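PDB 6KTQ: homocitrate synthase from Sulfolobus acidocaldarius, which catalyses the aldol-type condensation of 2-oxoglutarate with acetyl-CoA to homocitrate, the first step of lysine biosynthesis by the alpha-aminoadipate pathway. Local coordinates for residues A[73-78]-A[125-130]; A[104-107]-A[112-115]; A[106-111]-A[151-156]. All coordinates share one frame; numbering follows the deposited sequence.

Interaction 1: residues A[73-78]-A[125-130]; sequences AGHPAV and AIFYGI. With COA (coenzyme A), chain E.
His75 and Phe127 meet at the mouth of the TIM barrel, just beyond strand 70-74 and near the end of strand 123-129. Strand 101-106 lies between these two strands in the sheet, so the side chains have to reach across it. The rings form an offset edge-to-face pair. The centroids of the His75 and Phe127 rings are 5.9 Å apart, and the planes stand at 84°. Phe127 supplies the edge. Its CZ lies 4.1 Å from CE1 of His75.

In His75, CG is anti to the backbone N (chi1 -179°). This brings the end of the ring nearer to Phe127, although the bond from CA to CB does not point at it. In Phe127, CG sits between the backbone N and the carbonyl carbon (chi1 59°), and the ring reaches out toward His75. NE2 of His75 is hydrogen-bonded to Asp112 OD2, which limits rotation of the ring. Phe127 also stacks on His105, a residue of the 2-oxoglutarate pocket.

Coenzyme A runs past both residues. Its C2P lies over one face of Phe127, offset toward the rim, and its S1P is 3.6 Å from Phe127 CE2. The pantetheine arm passes His75 as well, with C6P 3.9 Å from ND1. Val78 ends the type I beta turn that begins at His75 and is closed by a bond from Val78 N to His75 O. Val78 CG2 packs 3.5 Å from C6P of coenzyme A. At the adenine end, Tyr128 CD1 is 3.7 Å from N1A. One strand thus serves both ends of the ligand. The adenine amino group N6A donates a hydrogen bond of 2.8 Å to Phe127 O.

Interaction 2: residues A[104-107]-A[112-115]; sequences AHSR and DIEV. With COA (coenzyme A), chain E.
Strand 101-106 and helix 110-118 form the first half of a beta-alpha-beta unit, and Arg107 and Asp112 tie the two together across the short loop. A single carboxylate oxygen does the work. Asp112 OD2 accepts the backbone N of Arg107 at 3.0 Å, on its anti side. On its syn side it accepts NE of the same residue at 3.2 Å, in a salt bridge. The NE bond is nearly straight (172°) and lies in the guanidinium plane, but NE approaches from well outside the carboxylate plane, tilted 35° from it. The arginine chain bends at chi3 (-62°), which swings NE back to the oxygen that already holds its own backbone. Asp112 OD2 has a further partner in His75 NE2.

The guanidinium, held at NE, also meets coenzyme A. The methyl carbon CDP of coenzyme A sits over the centre of one guanidinium face. At the edge, Arg107 NH1 makes a weak hydrogen bond of 3.3 Å to the ribose O4B.

Ser106 points toward the helix and packs against it. Its OG donates a 2.9 Å hydrogen bond to Arg107 O, in the carbonyl plane and on a lone pair. The same OG packs 3.1 Å from Asp112 CB and 3.5 Å from Ile113 CG1. His105 points away from the helix, and its NE2 is hydrogen-bonded to the bound 2-oxoglutarate. Successive residues, His105 and Ser106, thus face opposite ways, one to the substrate and one to the helix. Substrate and coenzyme A contacts gathered where a strand passes into its helix are typical of the TIM-barrel active site.

Interaction 3: residues A[106-111]-A[151-156]; sequences SRAVKR and AETVSY. With COA (coenzyme A), chain E.
Lys110 and Tyr156 cross at about a right angle where the loop after strand 101-106 and the start of helix 110-118 meet helix 143-159 on the outside of the TIM barrel. CG of Lys110 sits over one face of the ring. It is 4.1 Å from the centroid of the Tyr156 ring and 28° off the normal, a CH-pi contact. The carbon lies toward one side of the ring, 3.7 Å from CE2. In Tyr156, CG is anti to the backbone N (chi1 -173°), which carries the ring toward helix 110-118, and chi2 (61°) turns a face to Lys110 CG. The hydroxyl of Tyr156 is hydrogen-bonded to Glu114, one turn further along the lysine's helix.

One turn earlier on helix 143-159, Thr153 straddles Ala108 with its two branches. OG1 touches Ala108 CB at 3.5 Å. CG2 lies against the backbone, 3.6 Å from Ala108 C. The polar need of OG1 is met within its own helix, chiefly by Ser149 O.

Ala108 is the centre of an inverse gamma turn, with a weak bond from Val109 N to Arg107 O. Val109 then takes the N-cap position of helix 110-118. At this turn the loop meets the adenine. Val109 CG1 packs 3.5 Å from C2A, and Ala108 N donates a 3.1 Å hydrogen bond to N1A of coenzyme A.

How the interactions relate
The three contacts lie close together in one sector of the barrel. The centres of interactions 1 and 2 are about 6 Å apart, those of 2 and 3 about 8 Å, and those of 1 and 3 about 10 Å. Strands 70-74, 101-106 and 123-129 are consecutive parallel strands of the barrel sheet, with 101-106 in the middle. Helix 110-118 takes part in both interactions 2 and 3, which share Ser106 and Arg107. Along the chain, interaction 2 is nested inside the loop closed by interaction 1, while the segments of 1 and 3 alternate. Segments 73-78, 104-107, 106-111 and 125-130 contribute coenzyme A pocket residues beside the 2-oxoglutarate pocket, and helix 143-159 packs behind the loop.

Interaction 1: residues A[73-78]-A[125-130]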
loop_
_atom_site.group_PDB
_atom_site.type_symbol
_atom_site.label_atom_id
_atom_site.label_comp_id
_atom_site.label_asym_id
_atom_site.label_seq_id
_atom_site.Cartn_x
_atom_site.Cartn_y
_atom_site.Cartn_z
ATOM N N ALA A 73 30.741 8.233 -5.263
ATOM C CA ALA A 73 32.101 8.103 -5.785
ATOM C C ALA A 73 33.196 8.169 -4.710
ATOM O O ALA A 73 34.379 7.889 -4.994
ATOM C CB ALA A 73 32.335 9.195 -6.823
ATOM N N GLY A 74 32.814 8.575 -3.501
ATOM C CA GLY A 74 33.714 8.598 -2.366
ATOM C C GLY A 74 33.519 9.797 -1.481
ATOM O O GLY A 74 32.668 10.666 -1.740
ATOM N N HIS A 75 34.329 9.833 -0.428
ATOM C CA HIS A 75 34.378 10.901 0.558
ATOM C C HIS A 75 35.700 11.654 0.340
ATOM O O HIS A 75 36.768 11.185 0.776
ATOM C CB HIS A 75 34.371 10.272 1.928
ATOM C CG HIS A 75 34.388 11.253 3.044
ATOM N ND1 HIS A 75 34.334 10.862 4.363
ATOM C CD2 HIS A 75 34.477 12.606 3.047
ATOM C CE1 HIS A 75 34.382 11.937 5.132
ATOM N NE2 HIS A 75 34.476 13.005 4.358
ATOM N N PRO A 76 35.643 12.821 -0.320
ATOM C CA PRO A 76 36.880 13.381 -0.837
ATOM C C PRO A 76 37.901 13.816 0.214
ATOM O O PRO A 76 39.092 13.854 -0.097
ATOM C CB PRO A 76 36.423 14.572 -1.720
ATOM C CG PRO A 76 34.961 14.748 -1.473
ATOM C CD PRO A 76 34.439 13.524 -0.796
ATOM N N ALA A 77 37.483 14.093 1.450
ATOM C CA ALA A 77 38.456 14.432 2.520
ATOM C C ALA A 77 39.315 13.253 2.987
ATOM O O ALA A 77 40.275 13.455 3.721
ATOM C CB ALA A 77 37.751 15.034 3.729
ATOM N N VAL A 78 38.976 12.022 2.598
ATOM C CA VAL A 78 39.616 10.851 3.189
ATOM C C VAL A 78 41.086 10.760 2.757
ATOM O O VAL A 78 41.944 10.496 3.573
ATOM C CB VAL A 78 38.865 9.550 2.817
ATOM C CG1 VAL A 78 39.709 8.321 3.146
ATOM C CG2 VAL A 78 37.569 9.483 3.605
ATOM N N ALA A 125 26.298 14.273 0.287
ATOM C CA ALA A 125 25.632 13.475 1.320
ATOM C C ALA A 125 26.295 13.690 2.646
ATOM O O ALA A 125 27.400 13.185 2.884
ATOM C CB ALA A 125 25.664 11.997 0.964
ATOM N N ILE A 126 25.635 14.448 3.511
ATOM C CA ILE A 126 26.158 14.718 4.838
ATOM C C ILE A 126 25.598 13.690 5.776
ATOM O O ILE A 126 24.378 13.494 5.831
ATOM C CB ILE A 126 25.780 16.120 5.348
ATOM C CG1 ILE A 126 26.417 17.205 4.465
ATOM C CG2 ILE A 126 26.234 16.272 6.783
ATOM C CD1 ILE A 126 25.876 18.597 4.722
ATOM N N PHE A 127 26.488 13.036 6.507
ATOM C CA PHE A 127 26.087 12.022 7.470
ATOM C C PHE A 127 26.285 12.477 8.899
ATOM O O PHE A 127 27.170 13.269 9.179
ATOM C CB PHE A 127 26.816 10.685 7.204
ATOM C CG PHE A 127 28.318 10.766 7.258
ATOM C CD1 PHE A 127 29.057 11.066 6.110
ATOM C CD2 PHE A 127 28.993 10.485 8.437
ATOM C CE1 PHE A 127 30.439 11.121 6.154
ATOM C CE2 PHE A 127 30.370 10.529 8.495
ATOM C CZ PHE A 127 31.095 10.854 7.363
ATOM N N TYR A 128 25.432 11.995 9.797
ATOM C CA TYR A 128 25.613 12.204 11.225
ATOM C C TYR A 128 24.891 11.102 11.956
ATOM O O TYR A 128 23.834 10.642 11.521
ATOM C CB TYR A 128 25.059 13.579 11.656
ATOM C CG TYR A 128 25.726 14.215 12.860
ATOM C CD1 TYR A 128 26.847 15.041 12.711
ATOM C CD2 TYR A 128 25.217 14.035 14.143
ATOM C CE1 TYR A 128 27.455 15.638 13.828
ATOM C CE2 TYR A 128 25.815 14.621 15.258
ATOM C CZ TYR A 128 26.923 15.419 15.095
ATOM O OH TYR A 128 27.507 15.975 16.205
ATOM N N GLY A 129 25.442 10.725 13.099
ATOM C CA GLY A 129 24.937 9.621 13.886
ATOM C C GLY A 129 23.885 10.160 14.820
ATOM O O GLY A 129 24.185 11.010 15.635
ATOM N N ILE A 130 22.656 9.655 14.722
ATOM C CA ILE A 130 21.562 10.231 15.498
ATOM C C ILE A 130 20.918 9.305 16.528
ATOM O O ILE A 130 19.907 9.669 17.162
ATOM C CB ILE A 130 20.545 10.931 14.587
ATOM C CG1 ILE A 130 20.083 10.069 13.422
ATOM C CG2 ILE A 130 21.161 12.179 14.002
ATOM C CD1 ILE A 130 19.327 8.846 13.855
HETATM N N1A COA E . 30.322 14.979 11.452
HETATM C C2A COA E . 31.288 15.672 12.116
HETATM N N3A COA E . 32.309 15.072 12.797
HETATM C C4A COA E . 32.398 13.730 12.874
HETATM C C5A COA E . 31.397 12.917 12.179
HETATM C C6A COA E . 30.322 13.628 11.458
HETATM N N6A COA E . 29.379 12.912 10.816
HETATM N N7A COA E . 31.728 11.630 12.397
HETATM C C8A COA E . 32.847 11.614 13.180
HETATM N N9A COA E . 33.226 12.867 13.462
HETATM C C1B COA E . 34.438 13.286 14.181
HETATM C C2B COA E . 34.631 12.697 15.551
HETATM O O2B COA E . 33.883 13.355 16.557
HETATM C C3B COA E . 36.120 12.921 15.695
HETATM O O3B COA E . 36.479 14.272 15.881
HETATM P P3B COA E . 37.690 14.631 16.867
HETATM O O7A COA E . 37.320 16.019 17.239
HETATM O O8A COA E . 38.902 14.476 15.972
HETATM O O9A COA E . 37.634 13.641 17.982
HETATM C C4B COA E . 36.657 12.510 14.350
HETATM O O4B COA E . 35.582 12.825 13.430
HETATM C C5B COA E . 37.025 11.066 14.665
HETATM O O5B COA E . 37.762 10.417 13.717
HETATM P P1A COA E . 39.342 10.354 13.431
HETATM O O1A COA E . 39.123 9.357 12.354
HETATM O O2A COA E . 40.227 10.028 14.605
HETATM O O3A COA E . 39.585 11.856 12.903
HETATM P P2A COA E . 40.667 12.360 11.864
HETATM O O4A COA E . 42.020 11.821 12.250
HETATM O O5A COA E . 40.428 13.832 11.674
HETATM O O6A COA E . 40.234 11.717 10.469
HETATM C CBP COA E . 38.809 11.267 8.572
HETATM C CCP COA E . 38.945 12.007 9.906
HETATM C CDP COA E . 37.429 11.517 7.944
HETATM C CEP COA E . 39.886 11.786 7.611
HETATM C CAP COA E . 39.062 9.783 8.857
HETATM O OAP COA E . 38.270 9.279 9.941
HETATM C C9P COA E . 38.786 8.953 7.647
HETATM O O9P COA E . 39.530 9.039 6.698
HETATM N N8P COA E . 37.701 8.176 7.711
HETATM C C7P COA E . 37.265 7.295 6.645
HETATM C C6P COA E . 35.866 7.698 6.154
HETATM C C5P COA E . 34.849 7.438 7.248
HETATM O O5P COA E . 35.223 7.308 8.422
HETATM N N4P COA E . 33.563 7.381 6.872
HETATM C C3P COA E . 32.512 7.226 7.876
HETATM C C2P COA E . 31.144 6.878 7.316
HETATM S S1P COA E . 30.004 6.984 8.730
#

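Interaction 2: residues A[104-107]-A[112-115]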
loop_
_atom_site.group_PDB
_atom_site.type_symbol
_atom_site.label_atom_id
_atom_site.label_comp_id
_atom_site.label_asym_id
_atom_site.label_seq_id
_atom_site.Cartn_x
_atom_site.Cartn_y
_atom_site.Cartn_z
ATOM N N ALA A 104 28.976 12.857 -3.523
ATOM C CA ALA A 104 30.151 12.943 -2.664
ATOM C C ALA A 104 29.709 12.916 -1.211
ATOM O O ALA A 104 28.743 13.589 -0.802
ATOM C CB ALA A 104 30.933 14.214 -2.948
ATOM N N HIS A 105 30.450 12.156 -0.421
ATOM C CA HIS A 105 30.159 11.994 0.976
ATOM C C HIS A 105 30.807 13.136 1.752
ATOM O O HIS A 105 31.816 13.718 1.303
ATOM C CB HIS A 105 30.723 10.640 1.416
ATOM C CG HIS A 105 29.801 9.834 2.276
ATOM N ND1 HIS A 105 30.245 9.104 3.354
ATOM C CD2 HIS A 105 28.470 9.625 2.205
ATOM C CE1 HIS A 105 29.226 8.492 3.921
ATOM N NE2 HIS A 105 28.132 8.795 3.245
ATOM N N SER A 106 30.262 13.436 2.932
ATOM C CA SER A 106 30.749 14.535 3.757
ATOM C C SER A 106 30.373 14.383 5.231
ATOM O O SER A 106 29.250 14.004 5.557
ATOM C CB SER A 106 30.150 15.837 3.228
ATOM O OG SER A 106 30.688 16.981 3.852
ATOM N N ARG A 107 31.312 14.680 6.135
ATOM C CA ARG A 107 30.958 14.850 7.534
ATOM C C ARG A 107 30.194 16.150 7.648
ATOM O O ARG A 107 30.131 16.937 6.698
ATOM C CB ARG A 107 32.201 14.888 8.437
ATOM C CG ARG A 107 32.833 13.520 8.600
ATOM C CD ARG A 107 34.059 13.603 9.480
ATOM N NE ARG A 107 35.039 14.464 8.845
ATOM C CZ ARG A 107 36.144 14.894 9.435
ATOM N NH1 ARG A 107 36.434 14.539 10.692
ATOM N NH2 ARG A 107 36.967 15.670 8.747
ATOM N N ASP A 112 34.835 19.528 4.797
ATOM C CA ASP A 112 34.309 18.465 3.907
ATOM C C ASP A 112 33.323 19.028 2.909
ATOM O O ASP A 112 33.413 18.742 1.711
ATOM C CB ASP A 112 33.616 17.351 4.694
ATOM C CG ASP A 112 34.563 16.529 5.467
ATOM O OD1 ASP A 112 35.701 16.995 5.655
ATOM O OD2 ASP A 112 34.184 15.412 5.889
ATOM N N ILE A 113 32.393 19.850 3.400
ATOM C CA ILE A 113 31.352 20.426 2.543
ATOM C C ILE A 113 31.945 21.300 1.426
ATOM O O ILE A 113 31.581 21.152 0.251
ATOM C CB ILE A 113 30.319 21.207 3.379
ATOM C CG1 ILE A 113 29.465 20.227 4.187
ATOM C CG2 ILE A 113 29.416 22.049 2.482
ATOM C CD1 ILE A 113 28.839 20.804 5.434
ATOM N N GLU A 114 32.870 22.186 1.792
ATOM C CA GLU A 114 33.567 23.045 0.815
ATOM C C GLU A 114 34.298 22.218 -0.241
ATOM O O GLU A 114 34.272 22.543 -1.434
ATOM C CB GLU A 114 34.573 23.958 1.526
ATOM C CG GLU A 114 33.930 25.054 2.370
ATOM C CD GLU A 114 34.801 25.492 3.545
ATOM O OE1 GLU A 114 35.962 25.042 3.641
ATOM O OE2 GLU A 114 34.321 26.273 4.388
ATOM N N VAL A 115 34.927 21.134 0.195
ATOM C CA VAL A 115 35.610 20.248 -0.734
ATOM C C VAL A 115 34.590 19.634 -1.694
ATOM O O VAL A 115 34.734 19.717 -2.920
ATOM C CB VAL A 115 36.398 19.157 0.006
ATOM C CG1 VAL A 115 36.976 18.163 -0.985
ATOM C CG2 VAL A 115 37.517 19.776 0.841
HETATM N N1A COA E . 30.322 14.979 11.452
HETATM C C2A COA E . 31.288 15.672 12.116
HETATM N N3A COA E . 32.309 15.072 12.797
HETATM C C4A COA E . 32.398 13.730 12.874
HETATM C C5A COA E . 31.397 12.917 12.179
HETATM C C6A COA E . 30.322 13.628 11.458
HETATM N N6A COA E . 29.379 12.912 10.816
HETATM N N7A COA E . 31.728 11.630 12.397
HETATM C C8A COA E . 32.847 11.614 13.180
HETATM N N9A COA E . 33.226 12.867 13.462
HETATM C C1B COA E . 34.438 13.286 14.181
HETATM C C2B COA E . 34.631 12.697 15.551
HETATM O O2B COA E . 33.883 13.355 16.557
HETATM C C3B COA E . 36.120 12.921 15.695
HETATM O O3B COA E . 36.479 14.272 15.881
HETATM P P3B COA E . 37.690 14.631 16.867
HETATM O O7A COA E . 37.320 16.019 17.239
HETATM O O8A COA E . 38.902 14.476 15.972
HETATM O O9A COA E . 37.634 13.641 17.982
HETATM C C4B COA E . 36.657 12.510 14.350
HETATM O O4B COA E . 35.582 12.825 13.430
HETATM C C5B COA E . 37.025 11.066 14.665
HETATM O O5B COA E . 37.762 10.417 13.717
HETATM P P1A COA E . 39.342 10.354 13.431
HETATM O O1A COA E . 39.123 9.357 12.354
HETATM O O2A COA E . 40.227 10.028 14.605
HETATM O O3A COA E . 39.585 11.856 12.903
HETATM P P2A COA E . 40.667 12.360 11.864
HETATM O O4A COA E . 42.020 11.821 12.250
HETATM O O5A COA E . 40.428 13.832 11.674
HETATM O O6A COA E . 40.234 11.717 10.469
HETATM C CBP COA E . 38.809 11.267 8.572
HETATM C CCP COA E . 38.945 12.007 9.906
HETATM C CDP COA E . 37.429 11.517 7.944
HETATM C CEP COA E . 39.886 11.786 7.611
HETATM C CAP COA E . 39.062 9.783 8.857
HETATM O OAP COA E . 38.270 9.279 9.941
HETATM C C9P COA E . 38.786 8.953 7.647
HETATM O O9P COA E . 39.530 9.039 6.698
HETATM N N8P COA E . 37.701 8.176 7.711
HETATM C C7P COA E . 37.265 7.295 6.645
HETATM C C6P COA E . 35.866 7.698 6.154
HETATM C C5P COA E . 34.849 7.438 7.248
HETATM O O5P COA E . 35.223 7.308 8.422
HETATM N N4P COA E . 33.563 7.381 6.872
HETATM C C3P COA E . 32.512 7.226 7.876
HETATM C C2P COA E . 31.144 6.878 7.316
HETATM S S1P COA E . 30.004 6.984 8.730
#

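Interaction 3: residues A[106-111]-A[151-156]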
loop_
_atom_site.group_PDB
_atom_site.type_symbol
_atom_site.label_atom_id
_atom_site.label_comp_id
_atom_site.label_asym_id
_atom_site.label_seq_id
_atom_site.Cartn_x
_atom_site.Cartn_y
_atom_site.Cartn_z
ATOM N N SER A 106 30.262 13.436 2.932
ATOM C CA SER A 106 30.749 14.535 3.757
ATOM C C SER A 106 30.373 14.383 5.231
ATOM O O SER A 106 29.250 14.004 5.557
ATOM C CB SER A 106 30.150 15.837 3.228
ATOM O OG SER A 106 30.688 16.981 3.852
ATOM N N ARG A 107 31.312 14.680 6.135
ATOM C CA ARG A 107 30.958 14.850 7.534
ATOM C C ARG A 107 30.194 16.150 7.648
ATOM O O ARG A 107 30.131 16.937 6.698
ATOM C CB ARG A 107 32.201 14.888 8.437
ATOM C CG ARG A 107 32.833 13.520 8.600
ATOM C CD ARG A 107 34.059 13.603 9.480
ATOM N NE ARG A 107 35.039 14.464 8.845
ATOM C CZ ARG A 107 36.144 14.894 9.435
ATOM N NH1 ARG A 107 36.434 14.539 10.692
ATOM N NH2 ARG A 107 36.967 15.670 8.747
ATOM N N ALA A 108 29.604 16.372 8.803
ATOM C CA ALA A 108 29.006 17.657 9.093
ATOM C C ALA A 108 30.127 18.575 9.565
ATOM O O ALA A 108 30.196 18.926 10.720
ATOM C CB ALA A 108 27.932 17.517 10.150
ATOM N N VAL A 109 31.017 18.943 8.654
ATOM C CA VAL A 109 32.096 19.871 8.970
ATOM C C VAL A 109 32.323 20.695 7.716
ATOM O O VAL A 109 32.335 20.153 6.607
ATOM C CB VAL A 109 33.420 19.197 9.466
ATOM C CG1 VAL A 109 33.163 18.072 10.453
ATOM C CG2 VAL A 109 34.275 18.686 8.326
ATOM N N LYS A 110 32.476 22.000 7.910
ATOM C CA LYS A 110 32.593 22.977 6.823
ATOM C C LYS A 110 33.610 22.575 5.767
ATOM O O LYS A 110 33.323 22.632 4.569
ATOM C CB LYS A 110 32.983 24.353 7.380
ATOM C CG LYS A 110 31.818 25.294 7.684
ATOM C CD LYS A 110 32.284 26.611 8.316
ATOM C CE LYS A 110 33.652 27.076 7.802
ATOM N NZ LYS A 110 34.088 28.371 8.396
ATOM N N ARG A 111 34.795 22.177 6.215
ATOM C CA ARG A 111 35.848 21.705 5.308
ATOM C C ARG A 111 35.312 20.675 4.304
ATOM O O ARG A 111 35.319 20.930 3.104
ATOM C CB ARG A 111 37.026 21.117 6.095
ATOM C CG ARG A 111 38.270 20.821 5.263
ATOM C CD ARG A 111 39.053 22.079 4.920
ATOM N NE ARG A 111 38.548 22.797 3.741
ATOM C CZ ARG A 111 39.100 22.780 2.518
ATOM N NH1 ARG A 111 40.203 22.077 2.256
ATOM N NH2 ARG A 111 38.542 23.485 1.534
ATOM N N ALA A 151 21.436 21.167 11.014
ATOM C CA ALA A 151 20.808 22.285 10.307
ATOM C C ALA A 151 21.851 23.203 9.674
ATOM O O ALA A 151 21.743 23.550 8.504
ATOM C CB ALA A 151 19.905 23.085 11.232
ATOM N N GLU A 152 22.865 23.588 10.436
ATOM C CA GLU A 152 23.855 24.546 9.913
ATOM C C GLU A 152 24.612 23.975 8.726
ATOM O O GLU A 152 24.781 24.630 7.689
ATOM C CB GLU A 152 24.830 24.961 11.012
ATOM C CG GLU A 152 24.156 25.841 12.050
ATOM C CD GLU A 152 25.045 26.204 13.228
ATOM O OE1 GLU A 152 24.528 26.900 14.134
ATOM O OE2 GLU A 152 26.240 25.802 13.247
ATOM N N THR A 153 25.058 22.729 8.865
ATOM C CA THR A 153 25.874 22.131 7.827
ATOM C C THR A 153 25.060 21.835 6.609
ATOM O O THR A 153 25.525 22.066 5.505
ATOM C CB THR A 153 26.618 20.877 8.317
ATOM O OG1 THR A 153 25.711 20.004 8.988
ATOM C CG2 THR A 153 27.702 21.274 9.284
ATOM N N VAL A 154 23.831 21.353 6.778
ATOM C CA VAL A 154 22.976 21.136 5.602
ATOM C C VAL A 154 22.656 22.446 4.880
ATOM O O VAL A 154 22.665 22.502 3.645
ATOM C CB VAL A 154 21.663 20.402 5.954
ATOM C CG1 VAL A 154 20.662 20.514 4.816
ATOM C CG2 VAL A 154 21.955 18.935 6.292
ATOM N N SER A 155 22.361 23.495 5.637
ATOM C CA SER A 155 22.146 24.832 5.027
ATOM C C SER A 155 23.373 25.356 4.303
ATOM O O SER A 155 23.280 25.832 3.155
ATOM C CB SER A 155 21.737 25.850 6.086
ATOM O OG SER A 155 20.417 25.596 6.507
ATOM N N TYR A 156 24.518 25.275 4.976
ATOM C CA TYR A 156 25.782 25.677 4.371
ATOM C C TYR A 156 25.990 24.971 3.032
ATOM O O TYR A 156 26.304 25.628 2.027
ATOM C CB TYR A 156 26.947 25.395 5.326
ATOM C CG TYR A 156 28.291 25.929 4.862
ATOM C CD1 TYR A 156 28.498 27.294 4.668
ATOM C CD2 TYR A 156 29.367 25.068 4.643
ATOM C CE1 TYR A 156 29.730 27.779 4.249
ATOM C CE2 TYR A 156 30.594 25.544 4.225
ATOM C CZ TYR A 156 30.772 26.898 4.033
ATOM O OH TYR A 156 32.001 27.358 3.620
HETATM N N1A COA E . 30.322 14.979 11.452
HETATM C C2A COA E . 31.288 15.672 12.116
HETATM N N3A COA E . 32.309 15.072 12.797
HETATM C C4A COA E . 32.398 13.730 12.874
HETATM C C5A COA E . 31.397 12.917 12.179
HETATM C C6A COA E . 30.322 13.628 11.458
HETATM N N6A COA E . 29.379 12.912 10.816
HETATM N N7A COA E . 31.728 11.630 12.397
HETATM C C8A COA E . 32.847 11.614 13.180
HETATM N N9A COA E . 33.226 12.867 13.462
HETATM C C1B COA E . 34.438 13.286 14.181
HETATM C C2B COA E . 34.631 12.697 15.551
HETATM O O2B COA E . 33.883 13.355 16.557
HETATM C C3B COA E . 36.120 12.921 15.695
HETATM O O3B COA E . 36.479 14.272 15.881
HETATM P P3B COA E . 37.690 14.631 16.867
HETATM O O7A COA E . 37.320 16.019 17.239
HETATM O O8A COA E . 38.902 14.476 15.972
HETATM O O9A COA E . 37.634 13.641 17.982
HETATM C C4B COA E . 36.657 12.510 14.350
HETATM O O4B COA E . 35.582 12.825 13.430
HETATM C C5B COA E . 37.025 11.066 14.665
HETATM O O5B COA E . 37.762 10.417 13.717
HETATM P P1A COA E . 39.342 10.354 13.431
HETATM O O1A COA E . 39.123 9.357 12.354
HETATM O O2A COA E . 40.227 10.028 14.605
HETATM O O3A COA E . 39.585 11.856 12.903
HETATM P P2A COA E . 40.667 12.360 11.864
HETATM O O4A COA E . 42.020 11.821 12.250
HETATM O O5A COA E . 40.428 13.832 11.674
HETATM O O6A COA E . 40.234 11.717 10.469
HETATM C CBP COA E . 38.809 11.267 8.572
HETATM C CCP COA E . 38.945 12.007 9.906
HETATM C CDP COA E . 37.429 11.517 7.944
HETATM C CEP COA E . 39.886 11.786 7.611
HETATM C CAP COA E . 39.062 9.783 8.857
HETATM O OAP COA E . 38.270 9.279 9.941
HETATM C C9P COA E . 38.786 8.953 7.647
HETATM O O9P COA E . 39.530 9.039 6.698
HETATM N N8P COA E . 37.701 8.176 7.711
HETATM C C7P COA E . 37.265 7.295 6.645
HETATM C C6P COA E . 35.866 7.698 6.154
HETATM C C5P COA E . 34.849 7.438 7.248
HETATM O O5P COA E . 35.223 7.308 8.422
HETATM N N4P COA E . 33.563 7.381 6.872
HETATM C C3P COA E . 32.512 7.226 7.876
HETATM C C2P COA E . 31.144 6.878 7.316
HETATM S S1P COA E . 30.004 6.984 8.730
#